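Local coordinates for DNA polymerase (Bacillus phage phi29, PDB 1XI1), which replicates the viral genome by protein-primed, strand-displacing DNA synthesis of high processivity and fidelity, and in its natural form also has a 3'-5' exonuclease activity, at residues G245-V250 with H485-K490; A445-D450 with P468-D473; I501-M506 with I524-K529. The protein carries 2 engineered substitutions. All blocks are in the same frame, centred on the assembly; numbering follows the deposited sequence.

Interaction 1. Residues G245-V250 with H485-K490; sequences GMVFDV and HESTFK
The ring of Phe489 lies over Gly245 as a lid: the glycine CA sits 3.5 Å from the centroid of the Phe489 ring, close to its normal, in a CH-pi contact, while Val247 CG2 comes up at the ring edge. Phe489 CG stands between its own backbone N and carbonyl carbon (chi1 60°), which folds the ring back over the partner strand; with no side chain on Gly245, nothing holds the ring off that backbone. On the other face of the sheet His485 ND1 rests over one face of the Phe248 ring, 3.7 Å from Phe248 CE2, the two rings inclined at 48°. Met246 CB meets the His485 ring at its edge and in its plane, and Met246 CE reaches His485 CE1. His485 ND1 is buried here without a polar partner, whereas His485 NE2 makes a weak hydrogen bond to Thr488 OG1. Backbone bonds join Gly245 and Phe489 in both directions. Val247 N then bonds Ser487 O at 3.0 Å, but Val247 O takes Glu486 N at 2.8 Å, so Glu486 and Ser487 both face Val247 in a classic beta bulge. Beyond the bulge the carboxylates of Asp249, a ligand of the catalytic magnesium, and Glu486 lie stacked, their planes 27° apart: a close approach of like charges with no hydrogen bond between them. Strand 245-250 is an inner strand of the antiparallel sheet that carries the polymerase catalytic aspartates: its far edge bonds strand 459-463 through Met246 to Leu462 and Phe248 to Ile460, while Ser487 and Phe489 pack on Ile504 of strand 499-507.

Interaction 2. Residues A445-D450 with P468-D473; sequences AQACYD and PDVIKD
Cys448 SG packs against Ile471 and Pro468, and this is the tight part of the contact. The sulfur lies 3.4 Å from Ile471 CG1 and 3.6 Å from Ile471 CD1, so it touches the outer branch of the isoleucine and not its CG2 methyl. Two torsions bring these groups together: Cys448 SG is turned away from its own carbonyl carbon (chi1 -57°), and Ile471 CG1 takes the same orientation on its residue (chi1 -55°), which carries the ethyl arm across to the thiol. Pro468 adds a wider approach, its CB and CG both 4.0 Å from Cys448 SG. Leu462 of strand 459-463 also packs on both Cys448 and Pro468, so the contact borders the catalytic sheet.

The outer part, at exposed Ala447 and Val470, is looser. A single methyl of the valine, CG2, does the touching there: it is 3.4 Å from Ala447 O, near the C-terminal end of the helix, and 4.1 Å from Ala447 CB. The same methyl stands 4.3 Å from Cys448 SG and so joins the exposed Ala447-Val470 side to the buried sulfur. On the solvent side of the loop Lys472 NZ and Asp469 OD2 form a salt bridge at 3.2 Å, a local bond that does not cross to the helix.

No hydrogen bond or salt bridge joins residues 445-450 to 468-473. Helix end and loop meet through van der Waals packing of one sulfur and a few aliphatic carbons, so this contact contributes apolar packing and no directional bond.

Interaction 3. Residues I501-M506 with I524-K529; sequences IQDIYM and IKFSVK
Ile501 and Val528 lie side by side on one face of this antiparallel pair, Ile501 CG2 being 3.6 Å from both methyls of the valine. The Phe526 ring extends the apolar patch: its CE1 stands 4.0 Å from Ile501 CB, placed there because Phe526 CG is swung opposite its own backbone N (chi1 179°). Farther along the same face Ile524 CD1 packs on Tyr505 CD2 at 3.4 Å, and Ile524 CG2 on Asp503 CB. Asp503 brings the polar edge. Its OD1 meets the Phe526 ring edge near the ring plane, 3.5 Å from Phe526 CD1, while OD2 forms a salt bridge with Arg491. Across the other face the Met506 methyl folds onto the aliphatic chain of Lys525, tightly at CD. Paired backbone bonds, nearly straight between Gln502 and Ser527 (168° at each hydrogen) and more bent between Ile504 and Lys525, make a regular antiparallel ladder without a bulge. It belongs to the sheet next to the catalytic one, with Lys529, which stabilises the primer terminus, ending strand 523-529. Strand 499-507 has strand 491-496 as another neighbour, and Tyr505 also bonds Thr488 through the backbone and Glu244 through its hydroxyl.

How the interactions relate
Interactions 1 and 3 adjoin, with centres 11 Å apart: Lys490 N lies 2.9 Å from Asp503 O and Thr488 O 3.3 Å from Tyr505 N, both probable hydrogen bonds. The chain turns at Lys490 from the catalytic sheet into the next. Interaction 2 is nested in the chain loop closed by interaction 1 and touches it where Phe248 CZ meets Pro468 CD at 4.1 Å. Interactions 2 and 3 do not touch. Interaction 1 holds the catalytic metal ligands Asp249 and Val250; interaction 3 contains Lys529, which stabilises the primer terminus. The nearest atom of interaction 3 is about 11 Å from the bound nucleic acid, against about 27 Å for interaction 2.

Interaction 1. Residues G245-V250 with H485-K490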
loop_
_atom_site.group_PDB
_atom_site.type_symbol
_atom_site.label_atom_id
_atom_site.label_comp_id
_atom_site.label_asym_id
_atom_site.label_seq_id
_atom_site.Cartn_x
_atom_site.Cartn_y
_atom_site.Cartn_z
ATOM N N GLY C 245 10.992 3.364 -26.801
ATOM C CA GLY C 245 9.762 2.735 -26.364
ATOM C C GLY C 245 8.845 3.778 -25.762
ATOM O O GLY C 245 9.264 4.912 -25.538
ATOM N N MET C 246 7.597 3.403 -25.500
ATOM C CA MET C 246 6.628 4.322 -24.917
ATOM C C MET C 246 5.973 3.644 -23.723
ATOM O O MET C 246 5.983 2.418 -23.611
ATOM C CB MET C 246 5.529 4.664 -25.921
ATOM C CG MET C 246 5.921 4.502 -27.359
ATOM S SD MET C 246 4.456 4.452 -28.384
ATOM C CE MET C 246 3.781 6.072 -28.092
ATOM N N VAL C 247 5.375 4.446 -22.852
ATOM C CA VAL C 247 4.710 3.935 -21.671
ATOM C C VAL C 247 3.334 4.578 -21.536
ATOM O O VAL C 247 3.189 5.806 -21.584
ATOM C CB VAL C 247 5.534 4.238 -20.403
ATOM C CG1 VAL C 247 4.769 3.788 -19.161
ATOM C CG2 VAL C 247 6.887 3.533 -20.480
ATOM N N PHE C 248 2.316 3.743 -21.372
ATOM C CA PHE C 248 0.963 4.245 -21.221
ATOM C C PHE C 248 0.450 3.846 -19.841
ATOM O O PHE C 248 0.618 2.701 -19.414
ATOM C CB PHE C 248 0.052 3.666 -22.313
ATOM C CG PHE C 248 0.450 4.050 -23.721
ATOM C CD1 PHE C 248 1.440 3.346 -24.400
ATOM C CD2 PHE C 248 -0.197 5.098 -24.378
ATOM C CE1 PHE C 248 1.787 3.676 -25.729
ATOM C CE2 PHE C 248 0.137 5.437 -25.696
ATOM C CZ PHE C 248 1.133 4.719 -26.375
ATOM N N ASP C 249 -0.161 4.799 -19.146
ATOM C CA ASP C 249 -0.704 4.582 -17.806
ATOM C C ASP C 249 -2.189 4.922 -17.814
ATOM O O ASP C 249 -2.584 5.923 -18.400
ATOM C CB ASP C 249 0.003 5.492 -16.790
ATOM C CG ASP C 249 1.295 4.902 -16.266
ATOM O OD1 ASP C 249 2.072 4.355 -17.078
ATOM O OD2 ASP C 249 1.545 4.997 -15.040
ATOM N N VAL C 250 -3.009 4.105 -17.158
ATOM C CA VAL C 250 -4.444 4.369 -17.102
ATOM C C VAL C 250 -4.716 5.529 -16.144
ATOM O O VAL C 250 -4.140 5.576 -15.062
ATOM C CB VAL C 250 -5.206 3.141 -16.600
ATOM C CG1 VAL C 250 -6.681 3.477 -16.420
ATOM C CG2 VAL C 250 -5.051 2.011 -17.585
ATOM N N HIS C 485 -0.607 8.702 -22.392
ATOM C CA HIS C 485 0.750 8.476 -22.880
ATOM C C HIS C 485 1.618 9.176 -21.848
ATOM O O HIS C 485 1.565 10.395 -21.732
ATOM C CB HIS C 485 0.897 9.109 -24.256
ATOM C CG HIS C 485 2.274 8.988 -24.829
ATOM N ND1 HIS C 485 2.941 7.784 -24.927
ATOM C CD2 HIS C 485 3.108 9.920 -25.345
ATOM C CE1 HIS C 485 4.124 7.980 -25.480
ATOM N NE2 HIS C 485 4.249 9.269 -25.745
ATOM N N GLU C 486 2.384 8.408 -21.074
ATOM C CA GLU C 486 3.200 8.979 -19.996
ATOM C C GLU C 486 4.664 9.285 -20.265
ATOM O O GLU C 486 5.289 10.046 -19.520
ATOM C CB GLU C 486 3.133 8.100 -18.757
ATOM C CG GLU C 486 2.016 8.498 -17.811
ATOM C CD GLU C 486 2.267 7.996 -16.406
ATOM O OE1 GLU C 486 3.398 7.550 -16.132
ATOM O OE2 GLU C 486 1.350 8.047 -15.565
ATOM N N SER C 487 5.237 8.695 -21.300
ATOM C CA SER C 487 6.629 8.996 -21.603
ATOM C C SER C 487 7.129 8.200 -22.763
ATOM O O SER C 487 6.492 7.248 -23.197
ATOM C CB SER C 487 7.520 8.709 -20.389
ATOM O OG SER C 487 7.215 7.447 -19.827
ATOM N N THR C 488 8.260 8.587 -23.292
ATOM C CA THR C 488 8.907 7.862 -24.365
ATOM C C THR C 488 10.343 7.758 -23.908
ATOM O O THR C 488 10.864 8.715 -23.332
ATOM C CB THR C 488 8.848 8.629 -25.710
ATOM O OG1 THR C 488 7.494 9.063 -25.935
ATOM C CG2 THR C 488 9.304 7.749 -26.851
ATOM N N PHE C 489 10.983 6.616 -24.144
ATOM C CA PHE C 489 12.367 6.442 -23.736
ATOM C C PHE C 489 13.249 6.098 -24.935
ATOM O O PHE C 489 12.800 5.473 -25.901
ATOM C CB PHE C 489 12.478 5.359 -22.634
ATOM C CG PHE C 489 11.982 3.987 -23.041
ATOM C CD1 PHE C 489 12.719 3.222 -23.927
ATOM C CD2 PHE C 489 10.820 3.438 -22.488
ATOM C CE1 PHE C 489 12.342 1.947 -24.256
ATOM C CE2 PHE C 489 10.428 2.142 -22.817
ATOM C CZ PHE C 489 11.201 1.400 -23.708
ATOM N N LYS C 490 14.495 6.547 -24.878
ATOM C CA LYS C 490 15.452 6.258 -25.930
ATOM C C LYS C 490 15.989 4.816 -25.860
ATOM O O LYS C 490 16.322 4.237 -26.879
ATOM C CB LYS C 490 16.630 7.223 -25.825
ATOM C CG LYS C 490 17.688 6.978 -26.872
ATOM C CD LYS C 490 18.834 7.965 -26.738
ATOM C CE LYS C 490 19.881 7.705 -27.818
ATOM N NZ LYS C 490 19.279 7.744 -29.194
#

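Interaction 2. Residues A445-D450 with P468-D473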
loop_
_atom_site.group_PDB
_atom_site.type_symbol
_atom_site.label_atom_id
_atom_site.label_comp_id
_atom_site.label_asym_id
_atom_site.label_seq_id
_atom_site.Cartn_x
_atom_site.Cartn_y
_atom_site.Cartn_z
ATOM N N ALA C 445 -2.676 -4.686 -23.753
ATOM C CA ALA C 445 -1.350 -5.222 -24.038
ATOM C C ALA C 445 -1.451 -6.292 -25.102
ATOM O O ALA C 445 -0.608 -6.383 -25.996
ATOM C CB ALA C 445 -0.735 -5.818 -22.772
ATOM N N GLN C 446 -2.484 -7.116 -25.007
ATOM C CA GLN C 446 -2.655 -8.163 -25.996
ATOM C C GLN C 446 -2.965 -7.540 -27.358
ATOM O O GLN C 446 -2.594 -8.091 -28.390
ATOM C CB GLN C 446 -3.770 -9.121 -25.567
ATOM C CG GLN C 446 -3.928 -10.360 -26.459
ATOM C CD GLN C 446 -2.687 -11.254 -26.488
ATOM O OE1 GLN C 446 -2.217 -11.739 -25.449
ATOM N NE2 GLN C 446 -2.156 -11.483 -27.688
ATOM N N ALA C 447 -3.626 -6.384 -27.370
ATOM C CA ALA C 447 -3.948 -5.719 -28.635
ATOM C C ALA C 447 -2.685 -5.124 -29.275
ATOM O O ALA C 447 -2.672 -4.790 -30.463
ATOM C CB ALA C 447 -4.969 -4.629 -28.402
ATOM N N CYS C 448 -1.629 -4.988 -28.473
ATOM C CA CYS C 448 -0.352 -4.459 -28.935
ATOM C C CYS C 448 0.663 -5.568 -28.775
ATOM O O CYS C 448 1.840 -5.310 -28.553
ATOM C CB CYS C 448 0.102 -3.280 -28.075
ATOM S SG CYS C 448 -1.046 -1.915 -27.984
ATOM N N TYR C 449 0.211 -6.808 -28.888
ATOM C CA TYR C 449 1.105 -7.938 -28.705
ATOM C C TYR C 449 2.441 -7.817 -29.427
ATOM O O TYR C 449 3.472 -8.186 -28.874
ATOM C CB TYR C 449 0.426 -9.235 -29.136
ATOM C CG TYR C 449 1.216 -10.461 -28.746
ATOM C CD1 TYR C 449 1.441 -10.765 -27.407
ATOM C CD2 TYR C 449 1.749 -11.311 -29.714
ATOM C CE1 TYR C 449 2.177 -11.884 -27.036
ATOM C CE2 TYR C 449 2.491 -12.440 -29.355
ATOM C CZ TYR C 449 2.700 -12.719 -28.013
ATOM O OH TYR C 449 3.426 -13.830 -27.644
ATOM N N ASP C 450 2.414 -7.316 -30.660
ATOM C CA ASP C 450 3.628 -7.163 -31.463
ATOM C C ASP C 450 4.726 -6.283 -30.856
ATOM O O ASP C 450 5.908 -6.587 -30.990
ATOM C CB ASP C 450 3.271 -6.630 -32.860
ATOM C CG ASP C 450 2.639 -7.691 -33.749
ATOM O OD1 ASP C 450 2.768 -8.897 -33.428
ATOM O OD2 ASP C 450 2.028 -7.319 -34.777
ATOM N N PRO C 468 0.075 3.048 -30.973
ATOM C CA PRO C 468 -0.548 2.040 -31.836
ATOM C C PRO C 468 -1.933 2.445 -32.331
ATOM O O PRO C 468 -2.690 3.120 -31.636
ATOM C CB PRO C 468 -0.576 0.799 -30.949
ATOM C CG PRO C 468 0.672 0.961 -30.136
ATOM C CD PRO C 468 0.604 2.436 -29.745
ATOM N N ASP C 469 -2.254 2.031 -33.549
ATOM C CA ASP C 469 -3.537 2.362 -34.146
ATOM C C ASP C 469 -4.692 1.799 -33.316
ATOM O O ASP C 469 -5.689 2.487 -33.081
ATOM C CB ASP C 469 -3.599 1.807 -35.575
ATOM C CG ASP C 469 -4.045 2.847 -36.587
ATOM O OD1 ASP C 469 -5.119 3.461 -36.392
ATOM O OD2 ASP C 469 -3.316 3.046 -37.586
ATOM N N VAL C 470 -4.552 0.555 -32.867
ATOM C CA VAL C 470 -5.603 -0.091 -32.081
ATOM C C VAL C 470 -5.852 0.564 -30.729
ATOM O O VAL C 470 -6.860 0.278 -30.080
ATOM C CB VAL C 470 -5.294 -1.601 -31.831
ATOM C CG1 VAL C 470 -5.259 -2.354 -33.143
ATOM C CG2 VAL C 470 -3.968 -1.757 -31.101
ATOM N N ILE C 471 -4.946 1.447 -30.315
ATOM C CA ILE C 471 -5.046 2.124 -29.018
ATOM C C ILE C 471 -5.458 3.589 -29.099
ATOM O O ILE C 471 -5.825 4.208 -28.102
ATOM C CB ILE C 471 -3.699 2.066 -28.288
ATOM C CG1 ILE C 471 -3.247 0.632 -28.168
ATOM C CG2 ILE C 471 -3.841 2.556 -26.884
ATOM C CD1 ILE C 471 -4.144 -0.153 -27.240
ATOM N N LYS C 472 -5.386 4.135 -30.301
ATOM C CA LYS C 472 -5.706 5.522 -30.548
ATOM C C LYS C 472 -6.989 6.022 -29.922
ATOM O O LYS C 472 -6.987 7.049 -29.245
ATOM C CB LYS C 472 -5.730 5.754 -32.054
ATOM C CG LYS C 472 -4.372 5.538 -32.689
ATOM C CD LYS C 472 -4.400 5.797 -34.180
ATOM C CE LYS C 472 -2.995 5.752 -34.767
ATOM N NZ LYS C 472 -3.021 5.918 -36.244
ATOM N N ASP C 473 -8.081 5.296 -30.151
ATOM C CA ASP C 473 -9.397 5.663 -29.631
ATOM C C ASP C 473 -9.579 5.552 -28.112
ATOM O O ASP C 473 -10.635 5.908 -27.594
ATOM C CB ASP C 473 -10.468 4.820 -30.330
ATOM C CG ASP C 473 -10.746 5.283 -31.753
ATOM O OD1 ASP C 473 -11.115 4.446 -32.605
ATOM O OD2 ASP C 473 -10.614 6.492 -32.017
#

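Interaction 3. Residues I501-M506 with I524-K529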
loop_
_atom_site.group_PDB
_atom_site.type_symbol
_atom_site.label_atom_id
_atom_site.label_comp_id
_atom_site.label_asym_id
_atom_site.label_seq_id
_atom_site.Cartn_x
_atom_site.Cartn_y
_atom_site.Cartn_z
ATOM N N ILE C 501 15.216 -0.164 -16.149
ATOM C CA ILE C 501 15.837 1.161 -16.252
ATOM C C ILE C 501 15.530 1.803 -17.609
ATOM O O ILE C 501 15.522 1.119 -18.635
ATOM C CB ILE C 501 17.353 1.064 -16.144
ATOM C CG1 ILE C 501 17.853 0.050 -17.173
ATOM C CG2 ILE C 501 17.769 0.695 -14.721
ATOM C CD1 ILE C 501 19.343 -0.111 -17.193
ATOM N N GLN C 502 15.307 3.117 -17.618
ATOM C CA GLN C 502 14.999 3.830 -18.857
ATOM C C GLN C 502 15.671 5.203 -18.944
ATOM O O GLN C 502 15.971 5.835 -17.923
ATOM C CB GLN C 502 13.479 4.037 -18.979
ATOM C CG GLN C 502 12.633 2.834 -18.534
ATOM C CD GLN C 502 11.131 3.063 -18.683
ATOM O OE1 GLN C 502 10.613 4.071 -18.216
ATOM N NE2 GLN C 502 10.428 2.123 -19.327
ATOM N N ASP C 503 15.908 5.644 -20.181
ATOM C CA ASP C 503 16.447 6.979 -20.463
ATOM C C ASP C 503 15.262 7.745 -21.063
ATOM O O ASP C 503 14.938 7.601 -22.249
ATOM C CB ASP C 503 17.605 6.927 -21.466
ATOM C CG ASP C 503 18.954 6.688 -20.798
ATOM O OD1 ASP C 503 19.211 7.271 -19.715
ATOM O OD2 ASP C 503 19.769 5.931 -21.368
ATOM N N ILE C 504 14.622 8.553 -20.226
ATOM C CA ILE C 504 13.434 9.320 -20.598
ATOM C C ILE C 504 13.657 10.706 -21.190
ATOM O O ILE C 504 14.315 11.555 -20.578
ATOM C CB ILE C 504 12.521 9.535 -19.371
ATOM C CG1 ILE C 504 12.392 8.237 -18.562
ATOM C CG2 ILE C 504 11.162 10.075 -19.818
ATOM C CD1 ILE C 504 11.767 7.086 -19.285
ATOM N N TYR C 505 13.065 10.949 -22.354
ATOM C CA TYR C 505 13.182 12.242 -23.000
ATOM C C TYR C 505 12.501 13.262 -22.093
ATOM O O TYR C 505 11.299 13.177 -21.861
ATOM C CB TYR C 505 12.486 12.223 -24.366
ATOM C CG TYR C 505 13.098 11.293 -25.400
ATOM C CD1 TYR C 505 12.431 10.132 -25.815
ATOM C CD2 TYR C 505 14.341 11.576 -25.967
ATOM C CE1 TYR C 505 12.991 9.280 -26.768
ATOM C CE2 TYR C 505 14.908 10.729 -26.919
ATOM C CZ TYR C 505 14.234 9.588 -27.314
ATOM O OH TYR C 505 14.804 8.751 -28.242
ATOM N N MET C 506 13.253 14.229 -21.582
ATOM C CA MET C 506 12.673 15.211 -20.676
ATOM C C MET C 506 12.625 16.609 -21.284
ATOM O O MET C 506 13.614 17.332 -21.336
ATOM C CB MET C 506 13.443 15.235 -19.355
ATOM C CG MET C 506 12.624 14.986 -18.114
ATOM S SD MET C 506 11.418 13.665 -18.336
ATOM C CE MET C 506 12.181 12.348 -17.405
ATOM N N ILE C 524 17.915 13.950 -21.181
ATOM C CA ILE C 524 17.713 12.510 -21.270
ATOM C C ILE C 524 17.906 11.986 -19.854
ATOM O O ILE C 524 19.012 11.592 -19.474
ATOM C CB ILE C 524 18.754 11.825 -22.208
ATOM C CG1 ILE C 524 18.573 12.313 -23.649
ATOM C CG2 ILE C 524 18.607 10.296 -22.136
ATOM C CD1 ILE C 524 17.219 12.010 -24.241
ATOM N N LYS C 525 16.823 11.995 -19.078
ATOM C CA LYS C 525 16.865 11.540 -17.698
ATOM C C LYS C 525 16.926 10.036 -17.526
ATOM O O LYS C 525 16.157 9.288 -18.132
ATOM C CB LYS C 525 15.657 12.065 -16.919
ATOM C CG LYS C 525 15.614 11.553 -15.491
ATOM C CD LYS C 525 14.417 12.075 -14.744
ATOM C CE LYS C 525 14.453 11.611 -13.306
ATOM N NZ LYS C 525 13.272 12.117 -12.563
ATOM N N PHE C 526 17.854 9.606 -16.684
ATOM C CA PHE C 526 18.008 8.196 -16.379
ATOM C C PHE C 526 17.195 7.907 -15.111
ATOM O O PHE C 526 17.383 8.558 -14.077
ATOM C CB PHE C 526 19.474 7.879 -16.132
ATOM C CG PHE C 526 19.734 6.450 -15.789
ATOM C CD1 PHE C 526 19.565 5.451 -16.745
ATOM C CD2 PHE C 526 20.189 6.102 -14.519
ATOM C CE1 PHE C 526 19.859 4.122 -16.445
ATOM C CE2 PHE C 526 20.483 4.784 -14.210
ATOM C CZ PHE C 526 20.318 3.788 -15.175
ATOM N N SER C 527 16.279 6.949 -15.185
ATOM C CA SER C 527 15.478 6.605 -14.010
ATOM C C SER C 527 15.512 5.098 -13.793
ATOM O O SER C 527 15.523 4.321 -14.754
ATOM C CB SER C 527 14.027 7.084 -14.170
ATOM O OG SER C 527 13.365 6.400 -15.215
ATOM N N VAL C 528 15.552 4.689 -12.528
ATOM C CA VAL C 528 15.595 3.273 -12.190
ATOM C C VAL C 528 14.421 2.882 -11.303
ATOM O O VAL C 528 14.001 3.632 -10.420
ATOM C CB VAL C 528 16.918 2.897 -11.463
ATOM C CG1 VAL C 528 16.978 1.391 -11.232
ATOM C CG2 VAL C 528 18.114 3.345 -12.284
ATOM N N LYS C 529 13.886 1.699 -11.569
ATOM C CA LYS C 529 12.783 1.163 -10.797
ATOM C C LYS C 529 13.243 -0.212 -10.357
ATOM O O LYS C 529 13.545 -1.071 -11.192
ATOM C CB LYS C 529 11.521 1.053 -11.662
ATOM C CG LYS C 529 11.055 2.386 -12.242
ATOM C CD LYS C 529 10.880 3.426 -11.147
ATOM C CE LYS C 529 10.537 4.786 -11.716
ATOM N NZ LYS C 529 10.492 5.800 -10.623
#